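Local coordinates for protein internalin C2 (PDB 4FHO) that is an internalin of Listeria monocytogenes with a leucine-rich repeat domain, probably acting in adhesion to or invasion of host cells, at residues T91-L96 with Q113-L118. Numbering follows the deposited sequence.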
loop_
_atom_site.group_PDB
_atom_site.type_symbol
_atom_site.label_atom_id
_atom_site.label_comp_id
_atom_site.label_asym_id
_atom_site.label_seq_id
_atom_site.Cartn_x
_atom_site.Cartn_y
_atom_site.Cartn_z
ATOM N N THR A 91 -11.502 10.020 0.532
ATOM C CA THR A 91 -12.359 9.275 -0.399
ATOM C C THR A 91 -11.830 9.166 -1.836
ATOM O O THR A 91 -12.374 8.371 -2.596
ATOM C CB THR A 91 -13.770 9.905 -0.432
ATOM O OG1 THR A 91 -13.669 11.265 -0.877
ATOM C CG2 THR A 91 -14.410 9.867 0.969
ATOM N N LYS A 92 -10.786 9.927 -2.198
ATOM C CA LYS A 92 -10.210 9.947 -3.564
ATOM C C LYS A 92 -8.740 9.471 -3.688
ATOM O O LYS A 92 -8.193 9.492 -4.788
ATOM C CB LYS A 92 -10.343 11.362 -4.145
ATOM C CG LYS A 92 -11.793 11.782 -4.325
ATOM C CD LYS A 92 -11.923 13.155 -4.956
ATOM C CE LYS A 92 -13.354 13.658 -4.882
ATOM N NZ LYS A 92 -13.368 15.130 -5.095
ATOM N N ILE A 93 -8.120 9.035 -2.581
ATOM C CA ILE A 93 -6.739 8.504 -2.598
ATOM C C ILE A 93 -6.723 7.189 -3.396
ATOM O O ILE A 93 -7.529 6.301 -3.119
ATOM C CB ILE A 93 -6.138 8.368 -1.164
ATOM C CG1 ILE A 93 -4.671 7.905 -1.210
ATOM C CG2 ILE A 93 -6.924 7.405 -0.295
ATOM C CD1 ILE A 93 -3.922 8.139 0.088
ATOM N N THR A 94 -5.895 7.132 -4.449
ATOM C CA THR A 94 -5.687 5.902 -5.263
ATOM C C THR A 94 -4.290 5.259 -5.110
ATOM O O THR A 94 -4.131 4.089 -5.430
ATOM C CB THR A 94 -5.956 6.143 -6.768
ATOM O OG1 THR A 94 -5.015 7.070 -7.307
ATOM C CG2 THR A 94 -7.368 6.675 -6.998
ATOM N N GLU A 95 -3.312 6.052 -4.663
ATOM C CA GLU A 95 -1.922 5.637 -4.509
ATOM C C GLU A 95 -1.490 5.998 -3.096
ATOM O O GLU A 95 -1.460 7.178 -2.738
ATOM C CB GLU A 95 -1.048 6.338 -5.556
ATOM C CG GLU A 95 0.441 6.021 -5.464
ATOM C CD GLU A 95 1.309 7.231 -5.117
ATOM O OE1 GLU A 95 1.700 7.993 -6.039
ATOM O OE2 GLU A 95 1.633 7.403 -3.919
ATOM N N LEU A 96 -1.183 4.982 -2.289
ATOM C CA LEU A 96 -0.702 5.172 -0.909
ATOM C C LEU A 96 0.606 4.390 -0.702
ATOM O O LEU A 96 0.602 3.173 -0.775
ATOM C CB LEU A 96 -1.774 4.725 0.082
ATOM C CG LEU A 96 -1.510 4.908 1.568
ATOM C CD1 LEU A 96 -1.143 6.347 1.941
ATOM C CD2 LEU A 96 -2.752 4.431 2.306
ATOM N N GLN A 113 -11.659 2.635 0.212
ATOM C CA GLN A 113 -12.075 1.760 -0.917
ATOM C C GLN A 113 -11.531 2.212 -2.281
ATOM O O GLN A 113 -11.316 1.373 -3.170
ATOM C CB GLN A 113 -13.613 1.625 -0.988
ATOM C CG GLN A 113 -14.110 0.551 -1.964
ATOM C CD GLN A 113 -15.597 0.235 -1.866
ATOM O OE1 GLN A 113 -16.382 0.984 -1.274
ATOM N NE2 GLN A 113 -15.996 -0.885 -2.462
ATOM N N SER A 114 -11.261 3.514 -2.425
ATOM C CA SER A 114 -10.665 4.070 -3.660
ATOM C C SER A 114 -9.226 3.625 -3.997
ATOM O O SER A 114 -8.794 3.837 -5.144
ATOM C CB SER A 114 -10.732 5.606 -3.644
ATOM O OG SER A 114 -10.051 6.166 -2.531
ATOM N N ILE A 115 -8.494 3.028 -3.039
ATOM C CA ILE A 115 -7.056 2.687 -3.246
ATOM C C ILE A 115 -6.833 1.635 -4.350
ATOM O O ILE A 115 -7.414 0.541 -4.308
ATOM C CB ILE A 115 -6.337 2.247 -1.948
ATOM C CG1 ILE A 115 -6.279 3.402 -0.946
ATOM C CG2 ILE A 115 -4.894 1.836 -2.223
ATOM C CD1 ILE A 115 -5.633 3.032 0.379
ATOM N N LYS A 116 -6.016 2.002 -5.342
ATOM C CA LYS A 116 -5.583 1.111 -6.437
ATOM C C LYS A 116 -4.158 0.565 -6.233
ATOM O O LYS A 116 -3.902 -0.574 -6.587
ATOM C CB LYS A 116 -5.630 1.836 -7.783
ATOM C CG LYS A 116 -7.038 2.118 -8.294
ATOM C CD LYS A 116 -7.013 3.194 -9.377
ATOM C CE LYS A 116 -7.915 2.909 -10.559
ATOM N NZ LYS A 116 -7.542 3.834 -11.663
ATOM N N THR A 117 -3.256 1.377 -5.697
ATOM C CA THR A 117 -1.847 0.977 -5.459
ATOM C C THR A 117 -1.528 1.212 -3.990
ATOM O O THR A 117 -1.697 2.335 -3.491
ATOM C CB THR A 117 -0.893 1.767 -6.374
ATOM O OG1 THR A 117 -1.182 1.467 -7.749
ATOM C CG2 THR A 117 0.618 1.484 -6.069
ATOM N N LEU A 118 -1.091 0.154 -3.302
ATOM C CA LEU A 118 -0.787 0.206 -1.878
ATOM C C LEU A 118 0.569 -0.428 -1.600
ATOM O O LEU A 118 0.782 -1.583 -1.955
ATOM C CB LEU A 118 -1.880 -0.527 -1.094
ATOM C CG LEU A 118 -1.762 -0.599 0.421
ATOM C CD1 LEU A 118 -1.600 0.805 0.974
ATOM C CD2 LEU A 118 -3.003 -1.266 1.018
#
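Ser114 reaches from one repeat coil back to the loop of the preceding one, a small worked example of how stacked repeats are joined before their strands begin. Ser114 CB points toward 91-96 and sits 3.3 Å from Ile93 O, with Thr91 O also beside it. With chi1 at 59°, Ser114 OG lies between the backbone N and carbonyl carbon of its own residue, and from there it donates a short 2.6 Å bond to Ile93 O, arriving tilted from the carbonyl plane; Ser114 OG also touches Thr91 O, at 3.2 Å. Further along, Thr94 O is gripped by two amides: Thr117 N comes nearly head-on at 2.9 Å, while Lys116 N approaches more obliquely, at a C=O...N angle of 128°. The next bond, Leu96 N to Thr117 O, is almost straight (171°) and sets Glu95 beside Thr117 and Leu96 beside Leu118 in parallel register. Beneath this backbone, Leu96 CD2 meets Ile115 CD1 at 3.7 Å, and Leu118 lies alongside Leu96 with Leu118 CD1 4.0 Å from Leu96 CB. Leu74 and Leu140 extend this buried row to either side. Short parallel strands one coil apart, with leucines and isoleucines stacked inside, are the hallmark of the leucine-rich repeat solenoid.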